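Local coordinates for protein type I polyketide synthase PikAII (Streptomyces venezuelae, PDB 3QP9) that carries a C2-type ketoreductase of the Rossmann-fold class that probably epimerises the alpha-carbon bearing a substituent of the growing polyketide, at residues L114-S119 / W152-G157; H156-V161 / L193-S198; T168-A173 / T419-A424; V54-D59 / P78-V83; L205-T210 / V221-S226. All blocks are in the same frame, centred on the assembly; numbering follows the deposited sequence.

Contacts 1, 2, 4 and 5 belong to the N-terminal Rossmann-like half of the ketoreductase. Along the chain contact 4 comes first, then contact 1, which shares His-156 and Gly-157 with contact 2; contact 5 follows, nested inside the long loop closed by contact 3. Contacts 1 and 2 lie about 9 Å apart (centres) on the neighbouring strands 151-156 and 190-196, and contact 5 is about 10 Å from contact 2, centre to centre, on strand 220-224. Contact 4 sits at the far edge, its centre about 20 Å from that of contact 2. Contact 3 ties this half to helix 413-426 of the C-terminal half, so here the two halves meet helix to helix.

Contact 1 (L114-S119 / W152-G157)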
# COMPACT_ATOMS: atom_id res chain seq x y z
N LEU A 114 -6.23 -15.55 5.90
CA LEU A 114 -5.05 -15.33 6.80
C LEU A 114 -4.84 -13.87 7.20
O LEU A 114 -4.31 -13.60 8.26
CB LEU A 114 -3.72 -15.85 6.20
CG LEU A 114 -3.63 -17.39 6.02
CD1 LEU A 114 -2.37 -17.76 5.26
CD2 LEU A 114 -3.68 -18.10 7.45
N ALA A 115 -5.29 -12.95 6.35
CA ALA A 115 -5.11 -11.52 6.65
C ALA A 115 -5.88 -11.09 7.91
O ALA A 115 -5.51 -10.07 8.54
CB ALA A 115 -5.53 -10.69 5.39
N TRP A 116 -6.89 -11.88 8.31
CA TRP A 116 -7.71 -11.54 9.46
C TRP A 116 -6.94 -11.64 10.74
O TRP A 116 -7.35 -11.05 11.72
CB TRP A 116 -8.99 -12.37 9.58
CG TRP A 116 -9.88 -12.22 8.42
CD1 TRP A 116 -9.65 -11.48 7.28
CD2 TRP A 116 -11.14 -12.83 8.26
NE1 TRP A 116 -10.74 -11.61 6.41
CE2 TRP A 116 -11.65 -12.45 7.00
CE3 TRP A 116 -11.88 -13.70 9.06
CZ2 TRP A 116 -12.85 -12.91 6.53
CZ3 TRP A 116 -13.09 -14.17 8.57
CH2 TRP A 116 -13.59 -13.72 7.35
N ASP A 117 -5.81 -12.33 10.70
CA ASP A 117 -4.95 -12.38 11.84
C ASP A 117 -4.13 -11.08 11.98
O ASP A 117 -3.03 -10.95 11.47
CB ASP A 117 -4.05 -13.61 11.80
CG ASP A 117 -3.25 -13.82 13.13
OD1 ASP A 117 -3.28 -12.94 14.02
OD2 ASP A 117 -2.64 -14.89 13.29
N GLU A 118 -4.64 -10.19 12.80
CA GLU A 118 -3.95 -8.94 13.07
C GLU A 118 -2.98 -8.95 14.24
O GLU A 118 -2.46 -7.89 14.64
CB GLU A 118 -4.99 -7.87 13.35
CG GLU A 118 -6.06 -7.89 12.35
CD GLU A 118 -5.79 -6.86 11.24
OE1 GLU A 118 -4.66 -6.89 10.63
OE2 GLU A 118 -6.70 -6.01 11.08
N SER A 119 -2.74 -10.12 14.79
CA SER A 119 -1.89 -10.23 15.97
C SER A 119 -0.46 -9.82 15.66
O SER A 119 0.01 -9.99 14.56
CB SER A 119 -1.93 -11.67 16.53
OG SER A 119 -1.26 -12.55 15.65
N TRP A 152 -7.51 -16.82 -3.79
CA TRP A 152 -8.18 -15.51 -3.51
C TRP A 152 -7.90 -15.08 -2.05
O TRP A 152 -8.09 -15.89 -1.12
CB TRP A 152 -9.65 -15.65 -3.76
CG TRP A 152 -10.04 -15.73 -5.20
CD1 TRP A 152 -10.05 -16.87 -6.00
CD2 TRP A 152 -10.46 -14.65 -6.04
NE1 TRP A 152 -10.52 -16.55 -7.26
CE2 TRP A 152 -10.78 -15.19 -7.30
CE3 TRP A 152 -10.69 -13.28 -5.81
CZ2 TRP A 152 -11.22 -14.38 -8.39
CZ3 TRP A 152 -11.15 -12.48 -6.83
CH2 TRP A 152 -11.47 -13.04 -8.10
N CYS A 153 -7.49 -13.81 -1.82
CA CYS A 153 -7.20 -13.35 -0.43
C CYS A 153 -8.26 -12.38 -0.01
O CYS A 153 -8.50 -11.43 -0.69
CB CYS A 153 -5.80 -12.68 -0.33
SG CYS A 153 -4.45 -13.87 -0.63
N VAL A 154 -8.92 -12.67 1.09
CA VAL A 154 -10.03 -11.85 1.54
C VAL A 154 -9.60 -11.00 2.72
O VAL A 154 -8.96 -11.51 3.65
CB VAL A 154 -11.24 -12.72 1.84
CG1 VAL A 154 -12.40 -11.90 2.43
CG2 VAL A 154 -11.74 -13.42 0.51
N THR A 155 -9.92 -9.68 2.68
CA THR A 155 -9.62 -8.80 3.78
C THR A 155 -10.94 -8.19 4.25
O THR A 155 -11.95 -8.42 3.64
CB THR A 155 -8.66 -7.65 3.34
OG1 THR A 155 -9.27 -6.93 2.22
CG2 THR A 155 -7.25 -8.20 2.97
N HIS A 156 -10.93 -7.44 5.36
CA HIS A 156 -12.10 -6.61 5.79
C HIS A 156 -11.55 -5.31 6.29
O HIS A 156 -10.57 -5.30 7.02
CB HIS A 156 -12.98 -7.33 6.89
CG HIS A 156 -12.24 -7.68 8.14
ND1 HIS A 156 -12.25 -6.86 9.25
CD2 HIS A 156 -11.47 -8.77 8.47
CE1 HIS A 156 -11.50 -7.41 10.20
NE2 HIS A 156 -11.01 -8.56 9.75
N GLY A 157 -12.16 -4.20 5.87
CA GLY A 157 -11.71 -2.85 6.30
C GLY A 157 -10.38 -2.39 5.67
O GLY A 157 -9.79 -1.44 6.14
O HOH W 1 -6.81 -13.11 3.85
O HOH W 2 -9.50 -9.98 12.00
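Trp-116 and His-156 form a T-shaped (edge-to-face) pair: the imidazole turns its edge to the face of the indole, the planes standing at 82° and the His-156 ring 4.7 Å from the five-membered ring of Trp-116, centroid to centroid. His-156 CD2 makes the touch, 3.5 Å from Trp-116 CD1 and displaced toward the rim of the indole. With chi1 at 59°, the His-156 CG is wedged between its own backbone N and carbonyl carbon, which raises the ring toward Trp-116. NE2, next to CD2 in the ring, meets a water in the ring plane at 3.1 Å, while ND1 is held by Ser-198. The benzo part of Trp-116 reaches across the strand, CZ2 lying 4.2 Å from Val-154 CG1. Ala-115 points its methyl at the strand, 3.9 Å from Thr-155 CG2. A second water bolts the two backbones together, accepting from Ala-115 N (2.9 Å) and donating to Val-154 O (2.7 Å). Thr-155 directs its hydroxyl to Asp-195 and Trp-176. The pair joins strand 151-156 to the short 3-10 turn that follows strand 109-112, at the C-terminal ends of the strands of a Rossmann-like parallel sheet, where the loops leave.

Contact 2 (H156-V161 / L193-S198)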
# COMPACT_ATOMS: atom_id res chain seq x y z
N HIS A 156 -10.93 -7.44 5.36
CA HIS A 156 -12.10 -6.61 5.79
C HIS A 156 -11.55 -5.31 6.29
O HIS A 156 -10.57 -5.30 7.02
CB HIS A 156 -12.98 -7.33 6.89
CG HIS A 156 -12.24 -7.68 8.14
ND1 HIS A 156 -12.25 -6.86 9.25
CD2 HIS A 156 -11.47 -8.77 8.47
CE1 HIS A 156 -11.50 -7.41 10.20
NE2 HIS A 156 -11.01 -8.56 9.75
N GLY A 157 -12.16 -4.20 5.87
CA GLY A 157 -11.71 -2.85 6.30
C GLY A 157 -10.38 -2.39 5.67
O GLY A 157 -9.79 -1.44 6.14
N ALA A 158 -9.87 -3.09 4.66
CA ALA A 158 -8.60 -2.73 4.08
C ALA A 158 -8.56 -1.55 3.05
O ALA A 158 -7.47 -0.98 2.81
CB ALA A 158 -7.88 -4.00 3.52
N VAL A 159 -9.67 -1.26 2.39
CA VAL A 159 -9.66 -0.21 1.34
C VAL A 159 -10.88 0.68 1.62
O VAL A 159 -11.84 0.26 2.24
CB VAL A 159 -9.74 -0.72 -0.05
CG1 VAL A 159 -8.46 -1.74 -0.36
CG2 VAL A 159 -11.10 -1.48 -0.26
N SER A 160 -10.80 1.88 1.12
CA SER A 160 -11.92 2.86 1.16
C SER A 160 -12.48 3.07 -0.26
O SER A 160 -11.75 3.47 -1.13
CB SER A 160 -11.37 4.20 1.62
OG SER A 160 -12.39 5.20 1.45
N VAL A 161 -13.76 2.84 -0.48
CA VAL A 161 -14.34 2.97 -1.84
C VAL A 161 -14.79 4.40 -2.09
O VAL A 161 -15.16 4.82 -3.23
CB VAL A 161 -15.51 2.01 -2.08
CG1 VAL A 161 -15.02 0.52 -1.91
CG2 VAL A 161 -16.83 2.31 -1.30
N LEU A 193 -8.31 -10.32 -5.04
CA LEU A 193 -8.33 -9.74 -3.73
C LEU A 193 -9.71 -9.28 -3.55
O LEU A 193 -10.30 -8.78 -4.49
CB LEU A 193 -7.39 -8.54 -3.66
CG LEU A 193 -5.89 -8.81 -3.61
CD1 LEU A 193 -4.98 -7.65 -4.21
CD2 LEU A 193 -5.47 -9.06 -2.07
N ILE A 194 -10.28 -9.52 -2.38
CA ILE A 194 -11.66 -9.11 -2.12
C ILE A 194 -11.70 -8.50 -0.77
O ILE A 194 -11.30 -9.14 0.17
CB ILE A 194 -12.60 -10.29 -2.14
CG1 ILE A 194 -12.50 -11.02 -3.49
CG2 ILE A 194 -14.05 -9.80 -1.79
CD1 ILE A 194 -13.25 -12.32 -3.60
N ASP A 195 -12.30 -7.29 -0.62
CA ASP A 195 -12.37 -6.70 0.73
C ASP A 195 -13.83 -6.64 1.19
O ASP A 195 -14.65 -6.06 0.50
CB ASP A 195 -11.79 -5.28 0.69
CG ASP A 195 -11.76 -4.61 2.06
OD1 ASP A 195 -12.52 -3.62 2.23
OD2 ASP A 195 -11.08 -5.17 2.96
N LEU A 196 -14.11 -7.22 2.36
CA LEU A 196 -15.44 -7.33 2.93
C LEU A 196 -15.59 -6.10 3.76
O LEU A 196 -14.61 -5.44 4.01
CB LEU A 196 -15.57 -8.60 3.79
CG LEU A 196 -15.53 -9.86 2.92
CD1 LEU A 196 -15.42 -11.12 3.77
CD2 LEU A 196 -16.72 -10.00 1.97
N PRO A 197 -16.84 -5.72 4.06
CA PRO A 197 -17.06 -4.51 4.85
C PRO A 197 -16.35 -4.67 6.22
O PRO A 197 -16.40 -5.80 6.78
CB PRO A 197 -18.58 -4.48 5.06
CG PRO A 197 -19.21 -5.37 3.98
CD PRO A 197 -18.09 -6.43 3.66
N SER A 198 -15.77 -3.60 6.78
CA SER A 198 -15.00 -3.73 8.07
C SER A 198 -15.55 -4.79 9.03
O SER A 198 -14.78 -5.48 9.67
CB SER A 198 -14.87 -2.41 8.84
OG SER A 198 -14.44 -1.35 7.99
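His-156 bridges to Leu-196 as the last parallel pair of strands 151-156 and 190-196, with the His-156 CA 3.3 Å from Leu-196 O in a CA-H...O contact. The imidazole ND1 donates to Ser-198 O at 2.9 Å. That bond is bent, 134° at the hydrogen, and the oxygen lies 32° out of the ring plane; together with the contact to Trp-116 and the water on NE2 it probably limits rotation of the ring. Gly-157 leaves the strand with positive phi and gives a weak bond from its N to Leu-196 O, while its CA comes 3.5 Å from Ser-198 OG; that hydroxyl is bonded to Thr-168. Both strands belong to the beta-alpha-beta succession of a Rossmann-like sheet, joined through helix 170-185, and the chain here is the loop leaving the C-terminal end of the first strand. Ala-158 N then donates to Asp-195 OD2 at 2.9 Å, approaching from above the carboxylate plane, and the Ala-158 methyl rests 3.5 Å from the same oxygen. Asp-195 reaches this point because its CG is anti to the backbone N (chi1 -177°). With the Thr-155 hydroxyl also on OD2, and OD1 in a salt bridge with Arg-224, each oxygen of this buried carboxylate has a polar partner. Val-159 and the acid lie head to foot, the valine CG2 methyl 3.6 Å from Asp-195 OD1.

Contact 3 (T168-A173 / T419-A424)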
# COMPACT_ATOMS: atom_id res chain seq x y z
N THR A 168 -10.49 0.68 8.20
CA THR A 168 -10.44 0.31 9.62
C THR A 168 -9.26 -0.62 9.85
O THR A 168 -8.84 -0.73 10.96
CB THR A 168 -11.71 -0.38 10.12
OG1 THR A 168 -12.10 -1.39 9.17
CG2 THR A 168 -12.86 0.65 10.33
N SER A 169 -8.69 -1.23 8.82
CA SER A 169 -7.45 -2.08 8.99
C SER A 169 -6.35 -1.80 7.98
O SER A 169 -6.24 -2.46 6.97
CB SER A 169 -7.75 -3.53 8.98
OG SER A 169 -6.46 -4.12 8.96
N PRO A 170 -5.53 -0.77 8.24
CA PRO A 170 -4.53 -0.39 7.34
C PRO A 170 -3.54 -1.54 7.24
O PRO A 170 -2.93 -1.75 6.17
CB PRO A 170 -3.94 0.85 8.06
CG PRO A 170 -4.39 0.63 9.52
CD PRO A 170 -5.73 0.26 9.26
N ALA A 171 -3.42 -2.34 8.30
CA ALA A 171 -2.53 -3.47 8.13
C ALA A 171 -2.96 -4.46 7.07
O ALA A 171 -2.10 -5.01 6.35
CB ALA A 171 -2.29 -4.22 9.49
N GLN A 172 -4.26 -4.69 6.93
CA GLN A 172 -4.73 -5.64 5.86
C GLN A 172 -4.49 -5.08 4.45
O GLN A 172 -4.40 -5.84 3.50
CB GLN A 172 -6.18 -6.07 6.10
CG GLN A 172 -6.35 -6.98 7.34
CD GLN A 172 -7.71 -7.51 7.49
OE1 GLN A 172 -8.29 -7.98 6.50
NE2 GLN A 172 -8.26 -7.53 8.76
N ALA A 173 -4.49 -3.75 4.28
CA ALA A 173 -4.12 -3.18 2.94
C ALA A 173 -2.74 -3.67 2.51
O ALA A 173 -2.48 -3.60 1.34
CB ALA A 173 -4.13 -1.61 2.93
N THR A 419 4.37 0.26 1.64
CA THR A 419 3.98 1.52 1.08
C THR A 419 2.44 1.50 0.98
O THR A 419 1.78 2.56 1.18
CB THR A 419 4.84 1.59 -0.19
OG1 THR A 419 5.75 2.67 -0.17
CG2 THR A 419 4.33 1.13 -1.54
N ALA A 420 1.86 0.32 0.76
CA ALA A 420 0.35 0.30 0.82
C ALA A 420 -0.17 0.62 2.18
O ALA A 420 -1.33 1.05 2.33
CB ALA A 420 -0.28 -1.06 0.30
N PHE A 421 0.68 0.46 3.21
CA PHE A 421 0.18 0.78 4.56
C PHE A 421 0.04 2.27 4.67
O PHE A 421 -0.96 2.78 5.35
CB PHE A 421 1.14 0.29 5.65
CG PHE A 421 0.70 0.62 7.04
CD1 PHE A 421 -0.20 -0.22 7.71
CD2 PHE A 421 1.20 1.78 7.68
CE1 PHE A 421 -0.63 0.09 9.00
CE2 PHE A 421 0.82 2.07 8.91
CZ PHE A 421 -0.10 1.21 9.61
N LEU A 422 0.99 3.01 4.03
CA LEU A 422 0.90 4.54 3.98
C LEU A 422 -0.35 5.04 3.33
O LEU A 422 -1.07 6.00 3.84
CB LEU A 422 2.13 5.12 3.25
CG LEU A 422 3.47 4.60 3.69
CD1 LEU A 422 4.56 5.28 2.91
CD2 LEU A 422 3.65 4.97 5.23
N ASP A 423 -0.67 4.46 2.16
CA ASP A 423 -1.85 4.85 1.39
C ASP A 423 -3.10 4.52 2.21
O ASP A 423 -4.05 5.29 2.29
CB ASP A 423 -1.93 4.16 0.03
CG ASP A 423 -0.80 4.49 -0.86
OD1 ASP A 423 -0.44 3.59 -1.64
OD2 ASP A 423 -0.38 5.70 -0.98
N ALA A 424 -3.09 3.42 2.94
CA ALA A 424 -4.25 3.14 3.81
C ALA A 424 -4.44 4.03 5.00
O ALA A 424 -5.58 4.21 5.43
CB ALA A 424 -4.19 1.68 4.35
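Phe-421 and Pro-170 meet where the N-terminal turn of helix 170-185 packs on helix 413-426 of the C-terminal half, a helix-helix junction between the two Rossmann-like halves of the ketoreductase. From CB of Phe-421 the chain sets CG anti to the backbone N (chi1 179°), carrying the ring alongside the proline, both side chains pointing the same way. CD1 comes first, 3.5 Å from Pro-170 O. Next round the ring, CE1 presses on Pro-170 CB, also at 3.5 Å, with the proline CG at 3.8 Å; near the plane of the ring, Ala-171 N approaches its edge at CE1. CZ, at the tip, stays 4.2 Å from Pro-170 CB. The same helix, 413-426, contributes two alanines: the Ala-424 methyl fits between Pro-170 and Ala-173, lying 3.6 Å from Ala-173 CB, and Ala-420 CB lies 3.5 Å from Ala-173 O, which lets the backbones come close. Around the junction, Leu-378 and Ala-374 of helix 363-386 also touch the Phe-421 side chain. Ser-169 caps the helix that carries the proline: its OG accepts from Gln-172 N at 3.0 Å with an N-H...O angle of 155°.

Contact 4 (V54-D59 / P78-V83); sequences VVVPED and PVQLDV
Val-54 and Gln-80 begin a parallel pairing of strands 51-57 and 77-83, the two strands of a beta-alpha-beta unit closed through helix 65-73. Bonds alternate between the strands: Val-54 N donates to Val-79 O at 2.8 Å, Leu-81 N returns one to Val-54 O at 2.8 Å, and Val-56 N gives a longer one to Leu-81 O (3.2 Å). Val-83 N meets Val-56 O at 2.9 Å. Glu-58 N, the next in the alternation after Val-56, donates to Val-83 O at 2.6 Å. Side chains are split between two faces. On one, Val-56 CG2, anti to its carbonyl carbon, lies 3.7 Å from Gln-80 CG, and the extended glutamine runs across the valine. On the other, Val-55 CG1 touches Val-83 CG1 at 4.0 Å. Helix 65-73 covers Val-54 through Leu-68 and Leu-71, whereas Leu-81 and Val-83 face helix 89-102. Glu-58 carries its carboxylate outward to Ser-84 OG. The strand axes cross at -31°, the twist expected of a parallel sheet; strand 77-83 is its outermost member within the chain, so the pair forms the edge of a Rossmann-like, helix-covered parallel sheet.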
# COMPACT_ATOMS: atom_id res chain seq x y z
N VAL A 54 -10.28 -23.51 2.34
CA VAL A 54 -10.36 -22.26 3.07
C VAL A 54 -9.28 -22.27 4.10
O VAL A 54 -9.28 -23.09 4.99
CB VAL A 54 -11.76 -22.00 3.65
CG1 VAL A 54 -11.83 -20.63 4.42
CG2 VAL A 54 -12.76 -22.12 2.53
N VAL A 55 -8.28 -21.43 3.89
CA VAL A 55 -7.22 -21.30 4.83
C VAL A 55 -7.45 -20.28 5.91
O VAL A 55 -7.37 -19.11 5.62
CB VAL A 55 -5.95 -20.96 4.14
CG1 VAL A 55 -4.77 -21.18 5.07
CG2 VAL A 55 -5.83 -21.79 2.88
N VAL A 56 -7.64 -20.74 7.15
CA VAL A 56 -8.01 -19.94 8.30
C VAL A 56 -6.85 -19.94 9.31
O VAL A 56 -6.19 -20.97 9.52
CB VAL A 56 -9.27 -20.57 8.92
CG1 VAL A 56 -9.87 -19.74 10.02
CG2 VAL A 56 -10.28 -20.78 7.80
N PRO A 57 -6.56 -18.78 9.94
CA PRO A 57 -5.56 -18.84 11.00
C PRO A 57 -6.14 -19.64 12.19
O PRO A 57 -7.33 -19.52 12.50
CB PRO A 57 -5.29 -17.37 11.34
CG PRO A 57 -5.80 -16.61 10.19
CD PRO A 57 -6.95 -17.40 9.61
N GLU A 58 -5.29 -20.49 12.78
CA GLU A 58 -5.65 -21.50 13.81
C GLU A 58 -6.64 -21.11 14.91
O GLU A 58 -7.69 -21.73 15.04
CB GLU A 58 -4.38 -22.03 14.50
CG GLU A 58 -4.52 -23.47 15.00
CD GLU A 58 -3.18 -24.13 15.16
OE1 GLU A 58 -2.16 -23.39 15.13
OE2 GLU A 58 -3.14 -25.37 15.31
N ASP A 59 -6.28 -20.11 15.71
CA ASP A 59 -7.11 -19.73 16.86
C ASP A 59 -8.32 -18.88 16.42
O ASP A 59 -9.04 -18.30 17.26
CB ASP A 59 -6.26 -19.06 17.96
CG ASP A 59 -5.38 -17.92 17.44
OD1 ASP A 59 -4.82 -18.04 16.32
OD2 ASP A 59 -5.26 -16.90 18.18
N PRO A 78 -16.74 -26.73 0.50
CA PRO A 78 -15.61 -26.08 1.22
C PRO A 78 -14.90 -26.96 2.25
O PRO A 78 -15.53 -27.59 3.11
CB PRO A 78 -16.27 -24.89 1.94
CG PRO A 78 -17.73 -25.13 1.88
CD PRO A 78 -18.05 -26.34 1.05
N VAL A 79 -13.57 -26.95 2.20
CA VAL A 79 -12.77 -27.62 3.24
C VAL A 79 -11.93 -26.60 4.03
O VAL A 79 -11.04 -25.94 3.47
CB VAL A 79 -11.83 -28.73 2.62
CG1 VAL A 79 -10.98 -29.41 3.71
CG2 VAL A 79 -12.66 -29.76 1.88
N GLN A 80 -12.19 -26.49 5.32
CA GLN A 80 -11.32 -25.67 6.17
C GLN A 80 -9.98 -26.27 6.51
O GLN A 80 -9.87 -27.46 6.84
CB GLN A 80 -12.03 -25.29 7.45
CG GLN A 80 -11.27 -24.34 8.33
CD GLN A 80 -12.16 -23.73 9.40
OE1 GLN A 80 -13.38 -23.68 9.25
NE2 GLN A 80 -11.54 -23.27 10.50
N LEU A 81 -8.97 -25.43 6.43
CA LEU A 81 -7.61 -25.84 6.71
C LEU A 81 -7.06 -24.84 7.70
O LEU A 81 -6.62 -23.73 7.31
CB LEU A 81 -6.79 -25.83 5.43
CG LEU A 81 -7.30 -26.75 4.33
CD1 LEU A 81 -6.36 -26.67 3.18
CD2 LEU A 81 -7.38 -28.20 4.85
N ASP A 82 -7.14 -25.19 8.97
CA ASP A 82 -6.64 -24.34 10.03
C ASP A 82 -5.13 -24.42 10.04
O ASP A 82 -4.59 -25.50 10.20
CB ASP A 82 -7.19 -24.76 11.39
CG ASP A 82 -8.63 -25.21 11.34
OD1 ASP A 82 -9.52 -24.33 11.18
OD2 ASP A 82 -8.88 -26.45 11.46
N VAL A 83 -4.46 -23.29 9.92
CA VAL A 83 -2.99 -23.26 10.06
C VAL A 83 -2.46 -22.34 11.22
O VAL A 83 -3.16 -21.41 11.67
CB VAL A 83 -2.34 -22.94 8.71
CG1 VAL A 83 -2.55 -21.47 8.33
CG2 VAL A 83 -0.85 -23.34 8.70

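Contact 5 (L205-T210 / V221-S226)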
# COMPACT_ATOMS: atom_id res chain seq x y z
N LEU A 205 -21.10 -11.91 2.26
CA LEU A 205 -20.31 -13.12 1.97
C LEU A 205 -20.90 -13.83 0.74
O LEU A 205 -20.20 -14.43 -0.02
CB LEU A 205 -20.22 -14.06 3.19
CG LEU A 205 -19.50 -13.43 4.42
CD1 LEU A 205 -19.94 -14.23 5.65
CD2 LEU A 205 -17.93 -13.42 4.36
N ASP A 206 -22.22 -13.68 0.56
CA ASP A 206 -22.89 -14.06 -0.66
C ASP A 206 -22.36 -13.33 -1.90
O ASP A 206 -22.14 -13.97 -2.92
CB ASP A 206 -24.41 -13.87 -0.51
CG ASP A 206 -25.07 -14.97 0.44
OD1 ASP A 206 -24.40 -16.02 0.69
OD2 ASP A 206 -26.24 -14.77 0.92
N ARG A 207 -22.16 -12.01 -1.83
CA ARG A 207 -21.54 -11.34 -2.95
C ARG A 207 -20.11 -11.75 -3.16
O ARG A 207 -19.66 -11.83 -4.31
CB ARG A 207 -21.62 -9.83 -2.83
CG ARG A 207 -23.13 -9.31 -3.00
CD ARG A 207 -23.17 -7.77 -2.78
NE ARG A 207 -24.52 -7.29 -3.06
CZ ARG A 207 -25.34 -6.76 -2.17
NH1 ARG A 207 -24.96 -6.59 -0.90
NH2 ARG A 207 -26.55 -6.40 -2.56
N MET A 208 -19.36 -11.93 -2.07
CA MET A 208 -18.02 -12.58 -2.20
C MET A 208 -18.01 -13.79 -3.12
O MET A 208 -17.18 -13.88 -4.09
CB MET A 208 -17.38 -12.84 -0.86
CG MET A 208 -15.97 -13.50 -0.94
SD MET A 208 -15.55 -14.13 0.69
CE MET A 208 -16.77 -15.44 0.82
N THR A 209 -18.96 -14.72 -2.90
CA THR A 209 -19.03 -15.93 -3.74
C THR A 209 -19.33 -15.65 -5.21
O THR A 209 -18.80 -16.32 -6.04
CB THR A 209 -19.98 -17.04 -3.16
OG1 THR A 209 -21.31 -16.56 -3.15
CG2 THR A 209 -19.62 -17.33 -1.76
N THR A 210 -20.09 -14.58 -5.56
CA THR A 210 -20.23 -14.21 -6.97
C THR A 210 -18.89 -13.82 -7.57
O THR A 210 -18.60 -14.12 -8.77
CB THR A 210 -21.19 -13.06 -7.14
OG1 THR A 210 -22.48 -13.49 -6.66
CG2 THR A 210 -21.25 -12.62 -8.63
N VAL A 221 -11.54 -6.34 -5.91
CA VAL A 221 -12.97 -6.10 -5.68
C VAL A 221 -13.24 -5.75 -4.25
O VAL A 221 -12.72 -6.37 -3.33
CB VAL A 221 -13.84 -7.32 -6.14
CG1 VAL A 221 -15.29 -7.02 -6.03
CG2 VAL A 221 -13.52 -7.72 -7.58
N ALA A 222 -14.06 -4.68 -4.05
CA ALA A 222 -14.63 -4.39 -2.79
C ALA A 222 -16.14 -4.79 -2.73
O ALA A 222 -16.85 -4.63 -3.71
CB ALA A 222 -14.50 -2.84 -2.53
N VAL A 223 -16.60 -5.32 -1.58
CA VAL A 223 -17.96 -5.81 -1.34
C VAL A 223 -18.56 -4.85 -0.32
O VAL A 223 -18.02 -4.70 0.82
CB VAL A 223 -17.95 -7.13 -0.67
CG1 VAL A 223 -19.38 -7.59 -0.42
CG2 VAL A 223 -17.18 -8.10 -1.59
N ARG A 224 -19.62 -4.15 -0.72
CA ARG A 224 -20.19 -3.14 0.13
C ARG A 224 -21.68 -3.37 0.20
O ARG A 224 -22.26 -4.21 -0.51
CB ARG A 224 -19.85 -1.66 -0.29
CG ARG A 224 -18.29 -1.37 -0.27
CD ARG A 224 -17.81 -1.38 1.12
NE ARG A 224 -16.40 -1.02 1.29
CZ ARG A 224 -15.38 -1.88 1.47
NH1 ARG A 224 -14.14 -1.39 1.65
NH2 ARG A 224 -15.59 -3.18 1.44
N ALA A 225 -22.32 -2.65 1.12
CA ALA A 225 -23.78 -2.73 1.23
C ALA A 225 -24.45 -2.44 -0.12
O ALA A 225 -25.47 -3.00 -0.44
CB ALA A 225 -24.25 -1.69 2.31
N SER A 226 -23.83 -1.60 -0.93
CA SER A 226 -24.37 -1.28 -2.27
C SER A 226 -24.28 -2.35 -3.34
O SER A 226 -25.11 -2.36 -4.26
CB SER A 226 -23.82 0.10 -2.77
OG SER A 226 -22.49 0.07 -3.31
O HOH W 3 -22.92 -6.63 0.67
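Arg-207 lays the base of its side chain against Val-223, CB to CG1 4.0 Å, so the aliphatic part rather than the charge makes the direct touch. From CG to NE the chain is extended and carries the guanidinium past the valine toward the end of the strand. There it meets no carbonyl closely: Arg-207 NH1 stays 3.6 Å from Arg-224 O, and a water fills the step. The water lies in the guanidinium plane at its edge, accepting from Arg-207 NH1 at 2.6 Å and donating to Arg-224 O at 2.8 Å. The head group is thereby tied to the strand through one water. Val-223 is placed with CG1 anti to its backbone N (chi1 179°), which brings that methyl toward the helix; its CG2 lies 4.4 Å from Met-208 N. Arg-224, the next residue, points its side chain to the other face of the strand, donates from NH2 to Val-223 O at 2.9 Å, and, besides its bridge to Asp-195, uses NE in a salt bridge with Asp-165. The helix axis passes 8.5 Å from the strand axis, the two running 151° apart. Helix 202-212 is the connection between strands 190-196 and 220-224, and it sits over them with Leu-205 and Met-208 on Leu-196, Met-208 also on Ile-194, and Leu-228 of strand 227-235 next to Arg-207.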